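Local atomic coordinates of SVS_variant_AS1 (Streptomyces sp. CWA1, PDB entry 6TJA), a protein that probably cyclises geranylgeranyl diphosphate to the diterpene spiroviolene, being an engineered ancestral form of a class I terpene cyclase. Residues A[88-93]-A[122-127]; A[109-114]-A[152-157]; A[54-59]-A[79-84]. All blocks are in the same frame, centred on the assembly; numbering follows the deposited sequence.

Contact 1. Residues A[88-93]-A[122-127]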
loop_
_atom_site.group_PDB
_atom_site.type_symbol
_atom_site.label_atom_id
_atom_site.label_comp_id
_atom_site.label_asym_id
_atom_site.label_seq_id
_atom_site.Cartn_x
_atom_site.Cartn_y
_atom_site.Cartn_z
ATOM N N ASP A 88 8.635 -9.345 -15.909
ATOM C CA ASP A 88 8.976 -10.472 -16.825
ATOM C C ASP A 88 9.952 -11.476 -16.170
ATOM O O ASP A 88 9.839 -12.656 -16.504
ATOM C CB ASP A 88 9.500 -9.946 -18.163
ATOM C CG ASP A 88 9.952 -11.027 -19.131
ATOM O OD1 ASP A 88 9.092 -11.610 -19.834
ATOM O OD2 ASP A 88 11.164 -11.243 -19.183
ATOM N N HIS A 89 10.819 -11.048 -15.273
ATOM C CA HIS A 89 11.758 -11.932 -14.626
ATOM C C HIS A 89 11.377 -12.418 -13.231
ATOM O O HIS A 89 11.904 -13.389 -12.789
ATOM C CB HIS A 89 13.120 -11.274 -14.501
ATOM C CG HIS A 89 13.812 -11.062 -15.794
ATOM N ND1 HIS A 89 13.909 -9.825 -16.388
ATOM C CD2 HIS A 89 14.452 -11.921 -16.613
ATOM C CE1 HIS A 89 14.562 -9.935 -17.525
ATOM N NE2 HIS A 89 14.905 -11.196 -17.684
ATOM N N ARG A 90 10.486 -11.743 -12.533
ATOM C CA ARG A 90 10.171 -12.132 -11.171
ATOM C C ARG A 90 8.737 -12.327 -10.834
ATOM O O ARG A 90 8.430 -12.867 -9.829
ATOM C CB ARG A 90 10.650 -11.059 -10.203
ATOM C CG ARG A 90 12.100 -10.724 -10.284
ATOM C CD ARG A 90 12.894 -11.429 -9.217
ATOM N NE ARG A 90 14.268 -11.548 -9.621
ATOM C CZ ARG A 90 15.278 -10.947 -9.029
ATOM N NH1 ARG A 90 15.093 -10.172 -7.974
ATOM N NH2 ARG A 90 16.481 -11.118 -9.512
ATOM N N CYS A 91 7.863 -11.876 -11.684
ATOM C CA CYS A 91 6.408 -11.879 -11.415
ATOM C C CYS A 91 5.756 -12.907 -12.328
ATOM O O CYS A 91 5.042 -13.757 -11.817
ATOM C CB CYS A 91 5.806 -10.482 -11.581
ATOM S SG CYS A 91 6.509 -9.242 -10.446
ATOM N N ASP A 92 6.034 -12.849 -13.630
ATOM C CA ASP A 92 5.248 -13.560 -14.680
ATOM C C ASP A 92 5.900 -14.905 -15.073
ATOM O O ASP A 92 5.142 -15.777 -15.491
ATOM C CB ASP A 92 5.004 -12.634 -15.883
ATOM C CG ASP A 92 3.816 -13.039 -16.736
ATOM O OD1 ASP A 92 2.725 -13.270 -16.151
ATOM O OD2 ASP A 92 3.992 -13.139 -17.976
ATOM N N ASN A 93 7.212 -15.047 -15.000
ATOM C CA ASN A 93 7.841 -16.217 -15.561
ATOM C C ASN A 93 8.756 -17.150 -14.825
ATOM O O ASN A 93 8.720 -18.356 -15.107
ATOM C CB ASN A 93 8.633 -15.794 -16.793
ATOM C CG ASN A 93 7.758 -15.492 -17.962
ATOM O OD1 ASN A 93 6.803 -16.170 -18.203
ATOM N ND2 ASN A 93 8.071 -14.445 -18.672
ATOM N N ASN A 122 20.775 -7.544 -0.970
ATOM C CA ASN A 122 20.849 -8.974 -0.739
ATOM C C ASN A 122 20.741 -9.884 -1.984
ATOM O O ASN A 122 19.876 -10.718 -2.099
ATOM C CB ASN A 122 20.114 -9.462 0.523
ATOM C CG ASN A 122 18.631 -9.380 0.421
ATOM O OD1 ASN A 122 18.055 -9.883 -0.508
ATOM N ND2 ASN A 122 18.001 -8.757 1.398
ATOM N N GLY A 123 21.666 -9.677 -2.906
ATOM C CA GLY A 123 21.822 -10.455 -4.117
ATOM C C GLY A 123 20.748 -10.182 -5.153
ATOM O O GLY A 123 20.601 -10.947 -6.106
ATOM N N ASP A 124 19.992 -9.099 -4.981
ATOM C CA ASP A 124 18.960 -8.788 -5.929
ATOM C C ASP A 124 19.341 -7.686 -6.882
ATOM O O ASP A 124 19.510 -6.575 -6.479
ATOM C CB ASP A 124 17.835 -8.339 -5.111
ATOM C CG ASP A 124 16.627 -8.541 -5.754
ATOM O OD1 ASP A 124 16.577 -8.367 -6.972
ATOM O OD2 ASP A 124 15.685 -9.024 -5.154
ATOM N N ARG A 125 19.392 -7.976 -8.166
ATOM C CA ARG A 125 19.913 -6.957 -9.116
ATOM C C ARG A 125 18.817 -5.926 -9.448
ATOM O O ARG A 125 19.165 -4.824 -9.947
ATOM C CB ARG A 125 20.456 -7.659 -10.362
ATOM C CG ARG A 125 19.419 -8.458 -11.140
ATOM C CD ARG A 125 20.032 -9.018 -12.410
ATOM N NE ARG A 125 19.038 -9.507 -13.362
ATOM C CZ ARG A 125 18.402 -10.672 -13.270
ATOM N NH1 ARG A 125 18.621 -11.486 -12.248
ATOM N NH2 ARG A 125 17.528 -11.005 -14.203
ATOM N N PHE A 126 17.540 -6.239 -9.182
ATOM C CA PHE A 126 16.428 -5.285 -9.404
ATOM C C PHE A 126 16.486 -4.173 -8.353
ATOM O O PHE A 126 16.024 -3.076 -8.662
ATOM C CB PHE A 126 15.087 -6.012 -9.472
ATOM C CG PHE A 126 14.902 -6.666 -10.809
ATOM C CD1 PHE A 126 14.597 -5.903 -11.931
ATOM C CD2 PHE A 126 15.077 -8.036 -10.964
ATOM C CE1 PHE A 126 14.497 -6.495 -13.189
ATOM C CE2 PHE A 126 14.964 -8.630 -12.218
ATOM C CZ PHE A 126 14.687 -7.859 -13.331
ATOM N N VAL A 127 17.057 -4.430 -7.168
ATOM C CA VAL A 127 16.888 -3.508 -6.007
ATOM C C VAL A 127 17.722 -2.242 -6.210
ATOM O O VAL A 127 17.154 -1.160 -6.107
ATOM C CB VAL A 127 17.113 -4.196 -4.649
ATOM C CG1 VAL A 127 17.522 -3.222 -3.553
ATOM C CG2 VAL A 127 15.874 -4.978 -4.254
#
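R90 leans from helix 70-91 onto D124 and F126, and these three side chains make the tight part of the contact. R90 NH1 gives D124 OD1 a short salt bridge of 2.5 Å, meeting the carboxylate on its syn side. The same oxygen takes F126 N on its anti side at 3.2 Å, a capping bond for helix 126-140, with the two donors arriving from opposite faces of the carboxylate. F126 presents its rim: CD2 stands 3.5 Å over the centre of the R90 guanidinium, with the two planes 85° apart. The bend of R90 at chi2 (-99°) turns the chain so that one group serves both acid and ring.

Toward solvent the fit is looser. R125 NH2 lies 4.0 Å from H89 CD2, over a face of the imidazole, and R125 NH1 comes within 3.5 Å of R90 NH2 as a like charge. The R125 side chain is held instead by M41 O, and H89 ND1 by A85 O. Segment 88-93 carries D88 and D92 which, with D87, form the aspartate-rich DDxxxD motif that in class I terpene synthases binds catalytic magnesium ions, and probably does so here.

Contact 2. Residues A[109-114]-A[152-157]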
loop_
_atom_site.group_PDB
_atom_site.type_symbol
_atom_site.label_atom_id
_atom_site.label_comp_id
_atom_site.label_asym_id
_atom_site.label_seq_id
_atom_site.Cartn_x
_atom_site.Cartn_y
_atom_site.Cartn_z
ATOM N N ARG A 109 10.757 -7.156 0.557
ATOM C CA ARG A 109 12.164 -6.660 0.464
ATOM C C ARG A 109 12.219 -5.508 -0.555
ATOM O O ARG A 109 12.795 -4.483 -0.234
ATOM C CB ARG A 109 13.166 -7.778 0.156
ATOM C CG ARG A 109 13.377 -8.782 1.293
ATOM C CD ARG A 109 14.532 -9.775 1.158
ATOM N NE ARG A 109 14.633 -10.260 -0.203
ATOM C CZ ARG A 109 14.087 -11.394 -0.678
ATOM N NH1 ARG A 109 13.411 -12.215 0.119
ATOM N NH2 ARG A 109 14.239 -11.707 -1.961
ATOM N N VAL A 110 11.598 -5.648 -1.727
ATOM C CA VAL A 110 11.634 -4.599 -2.786
ATOM C C VAL A 110 10.899 -3.342 -2.284
ATOM O O VAL A 110 11.456 -2.225 -2.398
ATOM C CB VAL A 110 11.053 -5.138 -4.101
ATOM C CG1 VAL A 110 10.897 -4.061 -5.152
ATOM C CG2 VAL A 110 11.924 -6.253 -4.619
ATOM N N GLN A 111 9.700 -3.517 -1.733
ATOM C CA GLN A 111 8.920 -2.375 -1.221
ATOM C C GLN A 111 9.776 -1.636 -0.159
ATOM O O GLN A 111 9.916 -0.419 -0.270
ATOM C CB GLN A 111 7.529 -2.842 -0.796
ATOM C CG GLN A 111 6.641 -1.712 -0.316
ATOM C CD GLN A 111 6.220 -0.714 -1.370
ATOM O OE1 GLN A 111 6.049 -1.046 -2.560
ATOM N NE2 GLN A 111 6.000 0.523 -0.920
ATOM N N ARG A 112 10.413 -2.341 0.771
ATOM C CA ARG A 112 11.226 -1.707 1.835
ATOM C C ARG A 112 12.380 -0.902 1.219
ATOM O O ARG A 112 12.576 0.245 1.640
ATOM C CB ARG A 112 11.720 -2.734 2.852
ATOM C CG ARG A 112 12.457 -2.107 4.032
ATOM C CD ARG A 112 11.532 -1.246 4.869
ATOM N NE ARG A 112 12.200 -0.409 5.845
ATOM C CZ ARG A 112 11.649 0.645 6.444
ATOM N NH1 ARG A 112 10.401 0.993 6.169
ATOM N NH2 ARG A 112 12.338 1.322 7.354
ATOM N N ALA A 113 13.065 -1.447 0.221
ATOM C CA ALA A 113 14.163 -0.780 -0.527
ATOM C C ALA A 113 13.692 0.544 -1.133
ATOM O O ALA A 113 14.499 1.512 -1.167
ATOM C CB ALA A 113 14.678 -1.706 -1.598
ATOM N N LEU A 114 12.447 0.580 -1.623
ATOM C CA LEU A 114 11.838 1.790 -2.242
ATOM C C LEU A 114 11.653 2.878 -1.173
ATOM O O LEU A 114 11.816 4.041 -1.519
ATOM C CB LEU A 114 10.502 1.415 -2.890
ATOM C CG LEU A 114 9.718 2.568 -3.506
ATOM C CD1 LEU A 114 10.546 3.308 -4.569
ATOM C CD2 LEU A 114 8.405 2.066 -4.107
ATOM N N ALA A 152 1.246 3.462 -4.288
ATOM C CA ALA A 152 0.768 2.907 -5.574
ATOM C C ALA A 152 1.560 1.626 -5.873
ATOM O O ALA A 152 0.936 0.616 -6.320
ATOM C CB ALA A 152 0.909 3.920 -6.696
ATOM N N HIS A 153 2.849 1.673 -5.577
ATOM C CA HIS A 153 3.784 0.599 -5.742
ATOM C C HIS A 153 3.451 -0.626 -4.901
ATOM O O HIS A 153 3.481 -1.704 -5.384
ATOM C CB HIS A 153 5.169 1.108 -5.432
ATOM C CG HIS A 153 6.277 0.224 -5.882
ATOM N ND1 HIS A 153 6.776 -0.789 -5.109
ATOM C CD2 HIS A 153 7.050 0.266 -6.984
ATOM C CE1 HIS A 153 7.790 -1.348 -5.726
ATOM N NE2 HIS A 153 7.977 -0.724 -6.862
ATOM N N ARG A 154 3.131 -0.429 -3.639
ATOM C CA ARG A 154 2.753 -1.529 -2.811
ATOM C C ARG A 154 1.432 -2.087 -3.303
ATOM O O ARG A 154 1.240 -3.242 -3.260
ATOM C CB ARG A 154 2.662 -1.189 -1.322
ATOM C CG ARG A 154 2.279 -2.414 -0.506
ATOM C CD ARG A 154 2.545 -2.427 0.977
ATOM N NE ARG A 154 2.639 -1.108 1.467
ATOM C CZ ARG A 154 3.664 -0.561 2.065
ATOM N NH1 ARG A 154 4.724 -1.214 2.399
ATOM N NH2 ARG A 154 3.543 0.670 2.394
ATOM N N ALA A 155 0.555 -1.236 -3.795
ATOM C CA ALA A 155 -0.767 -1.684 -4.292
ATOM C C ALA A 155 -0.556 -2.649 -5.470
ATOM O O ALA A 155 -1.170 -3.727 -5.447
ATOM C CB ALA A 155 -1.634 -0.501 -4.636
ATOM N N TRP A 156 0.362 -2.313 -6.397
ATOM C CA TRP A 156 0.693 -3.158 -7.571
ATOM C C TRP A 156 1.291 -4.498 -7.114
ATOM O O TRP A 156 0.850 -5.572 -7.627
ATOM C CB TRP A 156 1.606 -2.400 -8.538
ATOM C CG TRP A 156 2.449 -3.300 -9.382
ATOM C CD1 TRP A 156 2.018 -4.167 -10.338
ATOM C CD2 TRP A 156 3.882 -3.420 -9.347
ATOM N NE1 TRP A 156 3.070 -4.846 -10.868
ATOM C CE2 TRP A 156 4.232 -4.399 -10.294
ATOM C CE3 TRP A 156 4.891 -2.821 -8.594
ATOM C CZ2 TRP A 156 5.551 -4.772 -10.523
ATOM C CZ3 TRP A 156 6.191 -3.203 -8.809
ATOM C CH2 TRP A 156 6.506 -4.186 -9.741
ATOM N N LEU A 157 2.241 -4.479 -6.177
ATOM C CA LEU A 157 2.843 -5.719 -5.640
ATOM C C LEU A 157 1.768 -6.614 -5.004
ATOM O O LEU A 157 1.853 -7.802 -5.275
ATOM C CB LEU A 157 3.973 -5.403 -4.667
ATOM C CG LEU A 157 5.222 -4.780 -5.297
ATOM C CD1 LEU A 157 6.191 -4.329 -4.214
ATOM C CD2 LEU A 157 5.895 -5.746 -6.249
#
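Segments 109-114 of helix 100-115 and 152-157 of helix 143-169 run almost antiparallel, a buried helix pairing of the all-helical class I terpene synthase fold, their axes at 173° and 10.5 Å apart, and come nearest at Q111 and R154, whose CA atoms are 6.4 Å apart. Into this gap Q111 sends its amide, CG anti to the backbone N (chi1 -177°) and the chain bent at chi2. Its OE1 takes the N-H of H153 ND1 at 2.7 Å; the bond is fairly straight, lies near the imidazole plane, and is tilted off the carbonyl plane. The two side chains, Q111 and R154, cross at about a right angle, with Q111 CG 3.4 Å from R154 NH1 and Q111 NE2 over the guanidinium face.

The H153 ring is sandwiched. L114 CD2 sits over one face, 3.5 Å from the ring centroid, in a CH-pi contact, while W156 CZ3 of the same helix lies against the other face. V110 CG1 approaches the ring edge at CE1 more distantly, and L157 CD1 flanks Q111 OE1 at 3.7 Å.

Q111 NE2 goes to E115 and V150 O. A buried amide thus has its oxygen and nitrogen both engaged, which fixes which way round it sits. Donating to that oxygen requires a proton on H153 ND1, and the bond and the two flanking faces together should restrain the imidazole from turning.

Contact 3. Residues A[54-59]-A[79-84]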
loop_
_atom_site.group_PDB
_atom_site.type_symbol
_atom_site.label_atom_id
_atom_site.label_comp_id
_atom_site.label_asym_id
_atom_site.label_seq_id
_atom_site.Cartn_x
_atom_site.Cartn_y
_atom_site.Cartn_z
ATOM N N THR A 54 11.198 -2.810 -25.179
ATOM C CA THR A 54 9.882 -2.353 -24.641
ATOM C C THR A 54 9.566 -0.942 -25.167
ATOM O O THR A 54 8.376 -0.666 -25.306
ATOM C CB THR A 54 9.789 -2.355 -23.110
ATOM O OG1 THR A 54 10.739 -1.427 -22.572
ATOM C CG2 THR A 54 9.968 -3.746 -22.535
ATOM N N HIS A 55 10.580 -0.122 -25.478
ATOM C CA HIS A 55 10.463 1.323 -25.811
ATOM C C HIS A 55 9.641 2.001 -24.721
ATOM O O HIS A 55 8.603 2.594 -25.035
ATOM C CB HIS A 55 9.805 1.562 -27.176
ATOM C CG HIS A 55 10.500 0.897 -28.304
ATOM N ND1 HIS A 55 11.625 1.437 -28.890
ATOM C CD2 HIS A 55 10.251 -0.272 -28.932
ATOM C CE1 HIS A 55 12.038 0.640 -29.848
ATOM N NE2 HIS A 55 11.211 -0.422 -29.892
ATOM N N SER A 56 10.067 1.881 -23.470
ATOM C CA SER A 56 9.280 2.423 -22.347
ATOM C C SER A 56 9.359 3.955 -22.352
ATOM O O SER A 56 8.443 4.582 -21.820
ATOM C CB SER A 56 9.695 1.795 -21.069
ATOM O OG SER A 56 9.368 0.411 -21.114
ATOM N N ALA A 57 10.373 4.559 -22.971
ATOM C CA ALA A 57 10.491 6.037 -23.048
ATOM C C ALA A 57 9.431 6.558 -24.019
ATOM O O ALA A 57 8.746 7.509 -23.686
ATOM C CB ALA A 57 11.884 6.442 -23.445
ATOM N N ASP A 58 9.196 5.849 -25.108
ATOM C CA ASP A 58 8.086 6.144 -26.050
ATOM C C ASP A 58 6.766 6.058 -25.268
ATOM O O ASP A 58 5.908 6.951 -25.400
ATOM C CB ASP A 58 8.107 5.185 -27.251
ATOM C CG ASP A 58 7.204 5.599 -28.406
ATOM O OD1 ASP A 58 7.677 6.418 -29.250
ATOM O OD2 ASP A 58 6.040 5.117 -28.454
ATOM N N PHE A 59 6.606 4.983 -24.498
ATOM C CA PHE A 59 5.396 4.715 -23.686
ATOM C C PHE A 59 5.128 5.930 -22.789
ATOM O O PHE A 59 4.062 6.506 -22.929
ATOM C CB PHE A 59 5.557 3.403 -22.920
ATOM C CG PHE A 59 4.418 3.068 -22.004
ATOM C CD1 PHE A 59 3.336 2.359 -22.473
ATOM C CD2 PHE A 59 4.449 3.452 -20.676
ATOM C CE1 PHE A 59 2.290 2.039 -21.621
ATOM C CE2 PHE A 59 3.413 3.108 -19.821
ATOM C CZ PHE A 59 2.324 2.421 -20.301
ATOM N N PHE A 79 11.442 3.916 -14.455
ATOM C CA PHE A 79 10.583 3.000 -13.667
ATOM C C PHE A 79 9.723 2.178 -14.614
ATOM O O PHE A 79 9.353 1.079 -14.234
ATOM C CB PHE A 79 9.655 3.685 -12.668
ATOM C CG PHE A 79 8.768 2.680 -11.977
ATOM C CD1 PHE A 79 9.293 1.811 -11.030
ATOM C CD2 PHE A 79 7.432 2.566 -12.301
ATOM C CE1 PHE A 79 8.488 0.886 -10.379
ATOM C CE2 PHE A 79 6.651 1.575 -11.715
ATOM C CZ PHE A 79 7.185 0.738 -10.757
ATOM N N VAL A 80 9.346 2.698 -15.778
ATOM C CA VAL A 80 8.503 1.880 -16.703
ATOM C C VAL A 80 9.362 0.736 -17.259
ATOM O O VAL A 80 8.801 -0.395 -17.371
ATOM C CB VAL A 80 7.838 2.679 -17.830
ATOM C CG1 VAL A 80 7.133 1.737 -18.813
ATOM C CG2 VAL A 80 6.868 3.707 -17.274
ATOM N N TYR A 81 10.647 0.992 -17.567
ATOM C CA TYR A 81 11.602 -0.074 -17.997
ATOM C C TYR A 81 11.712 -1.120 -16.874
ATOM O O TYR A 81 11.564 -2.361 -17.104
ATOM C CB TYR A 81 12.975 0.500 -18.360
ATOM C CG TYR A 81 13.040 1.188 -19.702
ATOM C CD1 TYR A 81 13.037 0.462 -20.876
ATOM C CD2 TYR A 81 13.094 2.565 -19.802
ATOM C CE1 TYR A 81 13.086 1.086 -22.118
ATOM C CE2 TYR A 81 13.179 3.201 -21.029
ATOM C CZ TYR A 81 13.163 2.458 -22.190
ATOM O OH TYR A 81 13.189 3.078 -23.385
ATOM N N TRP A 82 12.012 -0.623 -15.683
ATOM C CA TRP A 82 12.178 -1.429 -14.456
ATOM C C TRP A 82 10.968 -2.327 -14.280
ATOM O O TRP A 82 11.162 -3.499 -14.044
ATOM C CB TRP A 82 12.346 -0.534 -13.236
ATOM C CG TRP A 82 12.674 -1.330 -12.023
ATOM C CD1 TRP A 82 13.910 -1.709 -11.578
ATOM C CD2 TRP A 82 11.726 -1.877 -11.106
ATOM N NE1 TRP A 82 13.793 -2.418 -10.418
ATOM C CE2 TRP A 82 12.462 -2.563 -10.123
ATOM C CE3 TRP A 82 10.334 -1.844 -11.018
ATOM C CZ2 TRP A 82 11.834 -3.206 -9.061
ATOM C CZ3 TRP A 82 9.720 -2.511 -9.986
ATOM C CH2 TRP A 82 10.461 -3.170 -9.015
ATOM N N LEU A 83 9.773 -1.760 -14.383
ATOM C CA LEU A 83 8.504 -2.478 -14.175
ATOM C C LEU A 83 8.403 -3.608 -15.191
ATOM O O LEU A 83 8.099 -4.729 -14.765
ATOM C CB LEU A 83 7.320 -1.518 -14.296
ATOM C CG LEU A 83 5.930 -2.154 -14.201
ATOM C CD1 LEU A 83 5.532 -2.397 -12.756
ATOM C CD2 LEU A 83 4.928 -1.253 -14.892
ATOM N N PHE A 84 8.628 -3.349 -16.475
ATOM C CA PHE A 84 8.518 -4.416 -17.508
ATOM C C PHE A 84 9.528 -5.522 -17.177
ATOM O O PHE A 84 9.186 -6.708 -17.214
ATOM C CB PHE A 84 8.677 -3.868 -18.930
ATOM C CG PHE A 84 7.483 -3.102 -19.439
ATOM C CD1 PHE A 84 6.187 -3.524 -19.166
ATOM C CD2 PHE A 84 7.654 -1.950 -20.189
ATOM C CE1 PHE A 84 5.097 -2.809 -19.636
ATOM C CE2 PHE A 84 6.561 -1.243 -20.676
ATOM C CZ PHE A 84 5.286 -1.675 -20.399
#
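S56 stands over the ring of Y81, its CB 3.4 Å from the centroid and only 3° off the ring normal, a nearly vertical CH-pi contact. Helix 56-61 packs here by its first turn on helix 70-91, inside the helical fold. Y81 is laid beneath the turn into helix 56-61 by its first torsion (chi1 -76°), which sets CG anti to the carbonyl carbon. The phenol then runs on to the helix start, where its OH accepts a weak bond from A57 N at 3.2 Å.

F84 is turned differently: its rim, not its face, meets the serine, with S56 OG lying in the ring plane 3.1 Å from F84 CD2. T54 reaches the same ring obliquely, its CB 3.6 Å from CD2. V80 CG1 presses S56 CB closely at 3.4 Å, and packs on F59 CD2 at 3.7 Å, where the two side chains cross at about a right angle.

A phenylalanine in place of Y81 would probably keep the ring under S56 but leave the A57 amide without its hydroxyl partner.

The polar groups are paired within this apolar setting: S56 OG donates to T54 OG1 at 2.7 Å, and T54 OG1 is tied to V51 O. A chain of hydroxyl bonds therefore lets two small polar residues sit among aromatic rings, while the tyrosine oxygen helps meet the needs of an N-terminal helix amide.

Overall arrangement
Helix 70-91 joins contacts 1 and 3, whose centres lie about 16 Å apart; the two meet where W82 NE1 probably bonds to F126 O. Contact 3 closes first along the chain. Contacts 1 and 2 then interleave, their centres about 13 Å apart, helix 100-115 lying between the segments of contact 1 and segment 122-127 between those of contact 2; V127 packs on A113 and V110. The centres of contacts 2 and 3 lie about 18 Å apart, yet W156 and H153 touch the engineered L83 and F79, respectively. In this class I terpene synthase fold, contact 3 joins successive helices, contacts 1 and 2 each pass over one, and contact 2 packs against helix 70-91, with the aspartate-rich motif at residues 87-92.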